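Local atomic coordinates of putative peptidyl-arginine deiminase (Chlorobium tepidum, PDB entry 1XKN), a protein that probably hydrolyses the guanidinium group of agmatine or of peptidyl-arginine, releasing ammonia. Residues P245-E248 with N249-L253; E27-P30 with G31-P35; D161-G164 with A165-L169. One frame throughout, in Å; residues are numbered along the deposited sequence.

Contact 1: P245-E248 with N249-L253; sequences PLRE and NYELL
Arg-247 and Glu-251, one helical turn apart, form a salt bridge in which NH1 of Arg-247 lies 3.0 Å from OE2 of Glu-251. The hydrogen bond within it is weak, with only 124° at the hydrogen. NH2 of Arg-247 also lies nearest OE2 of Glu-251, at 3.2 Å, so both nitrogens crowd one carboxylate oxygen; with the guanidinium and carboxylate planes 58° apart, this is not a flat two-pronged pairing. Both chains are bent to make it, Arg-247 at chi2 and chi3, Glu-251 at chi2, and CG of Glu-251 comes over one guanidinium face. NH1 of Arg-247 also passes 3.7 Å from CD2 of Tyr-250.

The backbone is that of an alpha-helix, here the helix of the beta-alpha-beta unit made by strand 229-233, helix 243-253 and strand 265-269. Each acceptor from Pro-245 O to Glu-248 O takes the N-H four residues on; the Arg-247 O to Glu-251 N bond is the straightest, with 171° at the hydrogen. Asn-249 keeps its CG beside its own backbone N, which brings ND2 within 3.1 Å of Pro-245 O, but the angle is too poor for a hydrogen bond. Its amide is satisfied elsewhere: OD1 accepts from Gly-206 N, and ND2 gives a weak bond to Asp-207 O. Tyr-250 OH is hydrogen-bonded to Lys-268 NZ and Lys-254 NZ, while the Glu-248 carboxylate forms a salt bridge with Lys-244 through OE2.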
ATOM      1  N   PRO A 245       5.103 -10.752 -18.619  1.00  9.71           N
ATOM      2  CA  PRO A 245       5.584 -10.389 -17.280  1.00  9.30           C
ATOM      3  C   PRO A 245       4.875 -11.134 -16.151  1.00  8.15           C
ATOM      4  O   PRO A 245       5.513 -11.619 -15.216  1.00  8.54           O
ATOM      5  CB  PRO A 245       5.327  -8.885 -17.215  1.00 11.31           C
ATOM      6  CG  PRO A 245       5.415  -8.461 -18.640  1.00 14.06           C
ATOM      7  CD  PRO A 245       4.668  -9.550 -19.352  1.00  9.62           C
ATOM      8  N   LEU A 246       3.552 -11.217 -16.233  1.00  6.98           N
ATOM      9  CA  LEU A 246       2.793 -11.898 -15.195  1.00  5.28           C
ATOM     10  C   LEU A 246       3.026 -13.406 -15.225  1.00  4.76           C
ATOM     11  O   LEU A 246       3.045 -14.052 -14.180  1.00  6.12           O
ATOM     12  CB  LEU A 246       1.302 -11.575 -15.330  1.00  4.47           C
ATOM     13  CG  LEU A 246       0.954 -10.103 -15.079  1.00  4.95           C
ATOM     14  CD1 LEU A 246      -0.520  -9.867 -15.369  1.00  6.82           C
ATOM     15  CD2 LEU A 246       1.286  -9.732 -13.638  1.00  5.37           C
ATOM     16  N   ARG A 247       3.220 -13.963 -16.419  1.00  5.49           N
ATOM     17  CA  ARG A 247       3.468 -15.391 -16.554  1.00  6.64           C
ATOM     18  C   ARG A 247       4.798 -15.768 -15.919  1.00  7.04           C
ATOM     19  O   ARG A 247       4.898 -16.763 -15.192  1.00  7.25           O
ATOM     20  CB  ARG A 247       3.467 -15.789 -18.032  1.00  8.42           C
ATOM     21  CG  ARG A 247       2.085 -16.059 -18.595  1.00 10.99           C
ATOM     22  CD  ARG A 247       1.551 -17.360 -18.025  1.00 14.52           C
ATOM     23  NE  ARG A 247       2.438 -18.470 -18.369  1.00 18.93           N
ATOM     24  CZ  ARG A 247       2.488 -19.623 -17.711  1.00 18.27           C
ATOM     25  NH1 ARG A 247       1.702 -19.829 -16.662  1.00 18.54           N
ATOM     26  NH2 ARG A 247       3.329 -20.571 -18.101  1.00 19.90           N
ATOM     27  N   GLU A 248       5.822 -14.969 -16.193  1.00  6.99           N
ATOM     28  CA  GLU A 248       7.149 -15.223 -15.649  1.00  8.29           C
ATOM     29  C   GLU A 248       7.121 -15.167 -14.128  1.00  7.80           C
ATOM     30  O   GLU A 248       7.736 -15.992 -13.459  1.00  8.63           O
ATOM     31  CB  GLU A 248       8.148 -14.198 -16.189  1.00  9.95           C
ATOM     32  CG  GLU A 248       8.234 -14.164 -17.709  1.00 15.46           C
ATOM     33  CD  GLU A 248       9.192 -13.102 -18.217  1.00 18.25           C
ATOM     34  OE1 GLU A 248       9.123 -11.953 -17.726  1.00 20.16           O
ATOM     35  OE2 GLU A 248      10.000 -13.410 -19.119  1.00 20.74           O
ATOM     36  N   ASN A 249       6.400 -14.196 -13.578  1.00  6.55           N
ATOM     37  CA  ASN A 249       6.332 -14.079 -12.130  1.00  5.85           C
ATOM     38  C   ASN A 249       5.488 -15.163 -11.481  1.00  6.20           C
ATOM     39  O   ASN A 249       5.776 -15.586 -10.361  1.00  5.57           O
ATOM     40  CB  ASN A 249       5.840 -12.690 -11.734  1.00  6.36           C
ATOM     41  CG  ASN A 249       6.908 -11.636 -11.926  1.00  8.08           C
ATOM     42  OD1 ASN A 249       8.051 -11.828 -11.521  1.00  7.29           O
ATOM     43  ND2 ASN A 249       6.545 -10.517 -12.545  1.00 10.23           N
ATOM     44  N   TYR A 250       4.453 -15.622 -12.180  1.00  7.17           N
ATOM     45  CA  TYR A 250       3.609 -16.683 -11.646  1.00  7.97           C
ATOM     46  C   TYR A 250       4.441 -17.959 -11.560  1.00  7.96           C
ATOM     47  O   TYR A 250       4.445 -18.640 -10.535  1.00  7.14           O
ATOM     48  CB  TYR A 250       2.393 -16.931 -12.547  1.00  8.17           C
ATOM     49  CG  TYR A 250       1.639 -18.192 -12.182  1.00  9.53           C
ATOM     50  CD1 TYR A 250       0.848 -18.251 -11.032  1.00 10.44           C
ATOM     51  CD2 TYR A 250       1.769 -19.349 -12.951  1.00 11.03           C
ATOM     52  CE1 TYR A 250       0.212 -19.436 -10.656  1.00 12.44           C
ATOM     53  CE2 TYR A 250       1.140 -20.535 -12.581  1.00 12.84           C
ATOM     54  CZ  TYR A 250       0.367 -20.573 -11.434  1.00 12.81           C
ATOM     55  OH  TYR A 250      -0.235 -21.753 -11.054  1.00 13.67           O
ATOM     56  N   GLU A 251       5.148 -18.280 -12.641  1.00  7.08           N
ATOM     57  CA  GLU A 251       5.977 -19.476 -12.653  1.00  8.28           C
ATOM     58  C   GLU A 251       7.080 -19.370 -11.605  1.00  8.37           C
ATOM     59  O   GLU A 251       7.436 -20.360 -10.966  1.00  8.15           O
ATOM     60  CB  GLU A 251       6.576 -19.701 -14.044  1.00  7.97           C
ATOM     61  CG  GLU A 251       5.554 -20.130 -15.098  1.00  9.64           C
ATOM     62  CD  GLU A 251       4.755 -21.356 -14.681  1.00 10.85           C
ATOM     63  OE1 GLU A 251       5.343 -22.280 -14.078  1.00 12.00           O
ATOM     64  OE2 GLU A 251       3.539 -21.409 -14.969  1.00 11.46           O
ATOM     65  N   LEU A 252       7.614 -18.166 -11.419  1.00  7.51           N
ATOM     66  CA  LEU A 252       8.660 -17.963 -10.423  1.00  7.19           C
ATOM     67  C   LEU A 252       8.091 -18.245  -9.033  1.00  7.23           C
ATOM     68  O   LEU A 252       8.705 -18.951  -8.230  1.00  6.30           O
ATOM     69  CB  LEU A 252       9.193 -16.530 -10.488  1.00  7.51           C
ATOM     70  CG  LEU A 252      10.303 -16.156  -9.499  1.00  7.85           C
ATOM     71  CD1 LEU A 252      11.496 -17.093  -9.661  1.00  8.54           C
ATOM     72  CD2 LEU A 252      10.724 -14.718  -9.737  1.00  6.43           C
ATOM     73  N   LEU A 253       6.914 -17.699  -8.745  1.00  6.96           N
ATOM     74  CA  LEU A 253       6.281 -17.919  -7.448  1.00  7.03           C
ATOM     75  C   LEU A 253       6.036 -19.394  -7.173  1.00  7.47           C
ATOM     76  O   LEU A 253       6.077 -19.834  -6.023  1.00  6.96           O
ATOM     77  CB  LEU A 253       4.953 -17.160  -7.368  1.00  7.53           C
ATOM     78  CG  LEU A 253       5.076 -15.696  -6.945  1.00  9.56           C
ATOM     79  CD1 LEU A 253       3.780 -14.966  -7.236  1.00  9.96           C
ATOM     80  CD2 LEU A 253       5.416 -15.626  -5.459  1.00  8.85           C
TER

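Contact 2: E27-P30 with G31-P35; sequences ESWP and GKFEP
Trp-29 to Lys-32 make a type II beta turn, closed by a hydrogen bond from Lys-32 N to Trp-29 O of 3.0 Å. The N-H points well at the oxygen, with 163° at the hydrogen. Pro-30 and Gly-31 hold the two central positions, the usual pairing for this turn type: proline supplies the negative phi of the first, and Gly-31, at a phi of 83°, sits where a side chain would press against the carbonyl oxygen of Pro-30. Beyond the turn the chain brings the CA atoms of Trp-29 and Phe-33 to 5.2 Å.

That approach lets the two aromatic side chains meet. CE3 of Trp-29 touches CD1 of Phe-33 at 3.5 Å, with Phe-33 CE1 almost as near. The benzo part of the indole thus meets the phenyl ring at its CD1-CE1 edge, CE3 of Trp-29 lying near the phenyl plane. With the six-membered rings inclined at 58° and their centroids 5.7 Å apart, the pair is oblique, neither parallel nor perpendicular. In Phe-33, CG stands anti to the backbone N, which turns the CD1-CE1 edge toward the indole. On the indole itself, CB of Ser-28 lies over one face.

The turn belongs to the surface loop between strand 15-21 and helix 36-50. Trp-29 NE1 donates to Leu-330 O, Trp-332 NE1 bonds to Pro-30 O, and Lys-32 makes cation-pi contacts with Trp-332 and with Tyr-277 of strand 276-277.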
ATOM      1  N   GLU A  27      -1.783  18.089 -10.672  1.00 13.94           N
ATOM      2  CA  GLU A  27      -0.823  17.472 -11.583  1.00 15.35           C
ATOM      3  C   GLU A  27      -0.829  15.949 -11.549  1.00 13.71           C
ATOM      4  O   GLU A  27      -0.331  15.298 -12.471  1.00 13.73           O
ATOM      5  CB  GLU A  27       0.592  17.959 -11.262  1.00 17.59           C
ATOM      6  CG  GLU A  27       1.092  19.082 -12.146  1.00 22.99           C
ATOM      7  CD  GLU A  27       1.331  18.633 -13.575  1.00 25.19           C
ATOM      8  OE1 GLU A  27       1.795  19.463 -14.388  1.00 28.11           O
ATOM      9  OE2 GLU A  27       1.060  17.451 -13.893  1.00 27.48           O
ATOM     10  N   SER A  28      -1.371  15.377 -10.481  1.00 12.32           N
ATOM     11  CA  SER A  28      -1.423  13.926 -10.352  1.00 10.51           C
ATOM     12  C   SER A  28      -2.502  13.345 -11.254  1.00  7.85           C
ATOM     13  O   SER A  28      -2.382  12.222 -11.738  1.00  7.32           O
ATOM     14  CB  SER A  28      -1.697  13.531  -8.900  1.00 11.70           C
ATOM     15  OG  SER A  28      -0.621  13.898  -8.056  1.00 15.75           O
ATOM     16  N   TRP A  29      -3.556  14.123 -11.473  1.00  7.25           N
ATOM     17  CA  TRP A  29      -4.674  13.711 -12.319  1.00  6.02           C
ATOM     18  C   TRP A  29      -4.901  14.833 -13.333  1.00  7.30           C
ATOM     19  O   TRP A  29      -5.975  15.430 -13.379  1.00  5.72           O
ATOM     20  CB  TRP A  29      -5.923  13.524 -11.455  1.00  6.22           C
ATOM     21  CG  TRP A  29      -5.809  12.418 -10.440  1.00  5.42           C
ATOM     22  CD1 TRP A  29      -6.070  11.093 -10.639  1.00  5.09           C
ATOM     23  CD2 TRP A  29      -5.398  12.542  -9.066  1.00  5.98           C
ATOM     24  NE1 TRP A  29      -5.851  10.384  -9.478  1.00  5.50           N
ATOM     25  CE2 TRP A  29      -5.434  11.249  -8.500  1.00  5.22           C
ATOM     26  CE3 TRP A  29      -5.001  13.621  -8.263  1.00  7.01           C
ATOM     27  CZ2 TRP A  29      -5.091  11.001  -7.168  1.00  5.77           C
ATOM     28  CZ3 TRP A  29      -4.659  13.376  -6.933  1.00  7.44           C
ATOM     29  CH2 TRP A  29      -4.705  12.073  -6.402  1.00  7.07           C
ATOM     30  N   PRO A  30      -3.895  15.107 -14.184  1.00  7.08           N
ATOM     31  CA  PRO A  30      -3.984  16.173 -15.187  1.00  6.71           C
ATOM     32  C   PRO A  30      -5.223  16.177 -16.074  1.00  6.78           C
ATOM     33  O   PRO A  30      -5.451  15.256 -16.852  1.00  7.99           O
ATOM     34  CB  PRO A  30      -2.690  16.005 -15.983  1.00  7.08           C
ATOM     35  CG  PRO A  30      -2.441  14.535 -15.911  1.00  7.47           C
ATOM     36  CD  PRO A  30      -2.744  14.229 -14.458  1.00  6.62           C
ATOM     37  N   GLY A  31      -6.025  17.229 -15.938  1.00  7.56           N
ATOM     38  CA  GLY A  31      -7.223  17.362 -16.748  1.00  6.96           C
ATOM     39  C   GLY A  31      -8.452  16.618 -16.270  1.00  7.58           C
ATOM     40  O   GLY A  31      -9.493  16.660 -16.925  1.00  7.90           O
ATOM     41  N   LYS A  32      -8.351  15.931 -15.138  1.00  7.54           N
ATOM     42  CA  LYS A  32      -9.495  15.198 -14.617  1.00  8.40           C
ATOM     43  C   LYS A  32      -9.373  14.986 -13.112  1.00  7.82           C
ATOM     44  O   LYS A  32      -9.401  13.858 -12.624  1.00  8.63           O
ATOM     45  CB  LYS A  32      -9.627  13.849 -15.331  1.00  8.79           C
ATOM     46  CG  LYS A  32     -10.989  13.193 -15.145  1.00 11.42           C
ATOM     47  CD  LYS A  32     -11.176  11.996 -16.071  1.00 14.62           C
ATOM     48  CE  LYS A  32     -10.193  10.878 -15.753  1.00 18.50           C
ATOM     49  NZ  LYS A  32     -10.426   9.685 -16.605  1.00 22.89           N
ATOM     50  N   PHE A  33      -9.249  16.085 -12.378  1.00  8.15           N
ATOM     51  CA  PHE A  33      -9.120  16.015 -10.931  1.00  7.97           C
ATOM     52  C   PHE A  33     -10.463  16.054 -10.206  1.00  9.78           C
ATOM     53  O   PHE A  33     -10.608  15.476  -9.133  1.00 10.10           O
ATOM     54  CB  PHE A  33      -8.246  17.165 -10.421  1.00  7.92           C
ATOM     55  CG  PHE A  33      -8.073  17.175  -8.928  1.00  7.28           C
ATOM     56  CD1 PHE A  33      -7.117  16.370  -8.319  1.00  9.08           C
ATOM     57  CD2 PHE A  33      -8.894  17.962  -8.127  1.00  8.55           C
ATOM     58  CE1 PHE A  33      -6.979  16.347  -6.930  1.00  7.34           C
ATOM     59  CE2 PHE A  33      -8.766  17.947  -6.743  1.00  8.55           C
ATOM     60  CZ  PHE A  33      -7.807  17.138  -6.143  1.00  8.70           C
ATOM     61  N   GLU A  34     -11.444  16.733 -10.793  1.00 11.23           N
ATOM     62  CA  GLU A  34     -12.759  16.870 -10.169  1.00 10.63           C
ATOM     63  C   GLU A  34     -13.382  15.624  -9.530  1.00  9.91           C
ATOM     64  O   GLU A  34     -13.927  15.703  -8.430  1.00  9.78           O
ATOM     65  CB  GLU A  34     -13.745  17.488 -11.159  1.00 14.49           C
ATOM     66  CG  GLU A  34     -13.550  18.986 -11.324  1.00 17.48           C
ATOM     67  CD  GLU A  34     -14.573  19.604 -12.247  1.00 20.64           C
ATOM     68  OE1 GLU A  34     -15.772  19.287 -12.096  1.00 22.56           O
ATOM     69  OE2 GLU A  34     -14.181  20.415 -13.113  1.00 23.31           O
ATOM     70  N   PRO A  35     -13.320  14.465 -10.206  1.00  8.90           N
ATOM     71  CA  PRO A  35     -13.901  13.238  -9.645  1.00  8.29           C
ATOM     72  C   PRO A  35     -13.106  12.608  -8.498  1.00  7.52           C
ATOM     73  O   PRO A  35     -13.652  11.844  -7.704  1.00  8.12           O
ATOM     74  CB  PRO A  35     -13.958  12.293 -10.849  1.00 10.65           C
ATOM     75  CG  PRO A  35     -13.981  13.218 -12.030  1.00 12.13           C
ATOM     76  CD  PRO A  35     -12.998  14.280 -11.631  1.00  9.40           C
TER

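Contact 3: D161-G164 with A165-L169; sequences DVNG and AGLLL
Asn-163 turns its side chain across the loop end of a beta hairpin, where OD1 accepts two backbone N-H groups of the returning chain: Leu-167 N at 2.8 Å and Ala-165 N at 2.9 Å. The donors approach from opposite faces of the amide plane, Ala-165 N standing 63° out of it, so neither follows a lone pair. A chi1 of 81°, with CG between the backbone N and the carbonyl carbon, swings the amide inward over the loop. The bond to Ala-165 N, two residues on, gives an Asx turn, and the two bonds together fix the rotation of the amide. ND2 is left to donate to Glu-227 O, while ND2 of Asn-163 also lies 3.6 Å from CD1 of Leu-167.

With CG beside its own backbone N (chi1 -55°), Leu-167 lays CB, CG and CD1 along the Asn-163 amide. Its carbonyl oxygen receives Asn-163 N at 3.1 Å. Further along, Val-162 and Leu-168 form an antiparallel non-hydrogen-bonded pair whose side chains share one face of the sheet, CG1 of Val-162 meeting CD1 of Leu-168 at 4.0 Å. Asp-161 and Leu-169, the hydrogen-bonded pair, turn to the other face; Leu-169 N to Asp-161 O is short and nearly straight at 2.7 Å, and the return bond is weak.

The Asp-161 carboxylate leaves the hairpin for strand 222-226, where OD2 forms a salt bridge with Arg-223 NE and OD1 accepts from Phe-224 N. Phe-224 also packs on Leu-167 and Leu-169, and strand 201-205 runs parallel to strand 167-171 on the side away from strand 160-162.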
ATOM      1  N   ASP A 161       5.997  -6.196   0.324  1.00  3.69           N
ATOM      2  CA  ASP A 161       4.817  -6.848   0.880  1.00  3.38           C
ATOM      3  C   ASP A 161       5.320  -7.977   1.773  1.00  3.40           C
ATOM      4  O   ASP A 161       6.056  -8.850   1.316  1.00  3.23           O
ATOM      5  CB  ASP A 161       3.927  -7.393  -0.241  1.00  4.54           C
ATOM      6  CG  ASP A 161       2.593  -7.907   0.270  1.00  7.58           C
ATOM      7  OD1 ASP A 161       2.512  -9.095   0.639  1.00 10.83           O
ATOM      8  OD2 ASP A 161       1.633  -7.110   0.317  1.00  9.48           O
ATOM      9  N   VAL A 162       4.936  -7.953   3.045  1.00  3.13           N
ATOM     10  CA  VAL A 162       5.401  -8.966   3.992  1.00  3.39           C
ATOM     11  C   VAL A 162       4.339  -9.973   4.425  1.00  3.10           C
ATOM     12  O   VAL A 162       3.144  -9.684   4.388  1.00  4.82           O
ATOM     13  CB  VAL A 162       5.994  -8.297   5.259  1.00  2.81           C
ATOM     14  CG1 VAL A 162       7.112  -7.344   4.863  1.00  3.83           C
ATOM     15  CG2 VAL A 162       4.904  -7.545   6.020  1.00  5.83           C
ATOM     16  N   ASN A 163       4.775 -11.161   4.838  1.00  4.32           N
ATOM     17  CA  ASN A 163       3.833 -12.187   5.275  1.00  2.80           C
ATOM     18  C   ASN A 163       3.683 -12.168   6.796  1.00  4.50           C
ATOM     19  O   ASN A 163       2.925 -12.953   7.366  1.00  5.48           O
ATOM     20  CB  ASN A 163       4.281 -13.573   4.784  1.00  3.31           C
ATOM     21  CG  ASN A 163       5.360 -14.187   5.652  1.00  3.06           C
ATOM     22  OD1 ASN A 163       6.245 -13.494   6.144  1.00  3.57           O
ATOM     23  ND2 ASN A 163       5.294 -15.499   5.832  1.00  4.69           N
ATOM     24  N   GLY A 164       4.410 -11.259   7.442  1.00  5.02           N
ATOM     25  CA  GLY A 164       4.334 -11.118   8.888  1.00  6.30           C
ATOM     26  C   GLY A 164       5.043 -12.193   9.685  1.00  8.35           C
ATOM     27  O   GLY A 164       4.883 -12.283  10.904  1.00  9.32           O
ATOM     28  N   ALA A 165       5.838 -13.011   9.003  1.00  7.07           N
ATOM     29  CA  ALA A 165       6.553 -14.084   9.674  1.00  7.63           C
ATOM     30  C   ALA A 165       7.969 -14.260   9.144  1.00  6.82           C
ATOM     31  O   ALA A 165       8.563 -15.329   9.296  1.00  8.26           O
ATOM     32  CB  ALA A 165       5.777 -15.389   9.542  1.00  9.35           C
ATOM     33  N   GLY A 166       8.505 -13.224   8.507  1.00  5.00           N
ATOM     34  CA  GLY A 166       9.866 -13.319   8.009  1.00  3.92           C
ATOM     35  C   GLY A 166      10.076 -13.190   6.513  1.00  3.64           C
ATOM     36  O   GLY A 166      11.212 -13.016   6.065  1.00  4.23           O
ATOM     37  N   LEU A 167       9.003 -13.283   5.738  1.00  3.57           N
ATOM     38  CA  LEU A 167       9.119 -13.162   4.292  1.00  3.45           C
ATOM     39  C   LEU A 167       8.755 -11.768   3.819  1.00  3.24           C
ATOM     40  O   LEU A 167       7.889 -11.109   4.394  1.00  3.51           O
ATOM     41  CB  LEU A 167       8.205 -14.165   3.587  1.00  3.33           C
ATOM     42  CG  LEU A 167       8.357 -15.644   3.944  1.00  4.77           C
ATOM     43  CD1 LEU A 167       7.394 -16.454   3.088  1.00  4.80           C
ATOM     44  CD2 LEU A 167       9.789 -16.093   3.721  1.00  4.86           C
ATOM     45  N   LEU A 168       9.437 -11.322   2.771  1.00  3.83           N
ATOM     46  CA  LEU A 168       9.173 -10.021   2.171  1.00  3.61           C
ATOM     47  C   LEU A 168       9.243 -10.206   0.662  1.00  3.87           C
ATOM     48  O   LEU A 168      10.249 -10.680   0.124  1.00  4.13           O
ATOM     49  CB  LEU A 168      10.191  -8.973   2.640  1.00  4.48           C
ATOM     50  CG  LEU A 168      10.003  -7.560   2.070  1.00  3.34           C
ATOM     51  CD1 LEU A 168      10.538  -6.526   3.048  1.00  4.01           C
ATOM     52  CD2 LEU A 168      10.703  -7.437   0.718  1.00  3.09           C
ATOM     53  N   LEU A 169       8.150  -9.846  -0.002  1.00  2.49           N
ATOM     54  CA  LEU A 169       8.028  -9.957  -1.451  1.00  2.74           C
ATOM     55  C   LEU A 169       8.275  -8.588  -2.081  1.00  2.56           C
ATOM     56  O   LEU A 169       7.749  -7.578  -1.612  1.00  3.68           O
ATOM     57  CB  LEU A 169       6.621 -10.445  -1.806  1.00  4.57           C
ATOM     58  CG  LEU A 169       6.311 -10.764  -3.267  1.00  6.77           C
ATOM     59  CD1 LEU A 169       7.118 -11.980  -3.692  1.00  6.35           C
ATOM     60  CD2 LEU A 169       4.818 -11.033  -3.440  1.00  8.70           C
TER

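From the N terminus, contact 2 comes first, closing a tight turn in the loop between strand 15-21 and helix 36-50. Contact 3 follows as the hairpin joining strands 160-162 and 167-171, and contact 1 is last, one stretch of helix 243-253. All three are local and in series, with no nesting or crossing. Contacts 2 and 3 lie on opposite sides of the chain's centre, their own centres about 35 Å apart. Contacts 1 and 3 are closer neighbours, with nearest atoms about 4 Å apart but no touch; strand 201-205 links them, since Leu-205 packs on Leu-169 of the hairpin and on Asn-249, Leu-252 and Leu-253 of the helix.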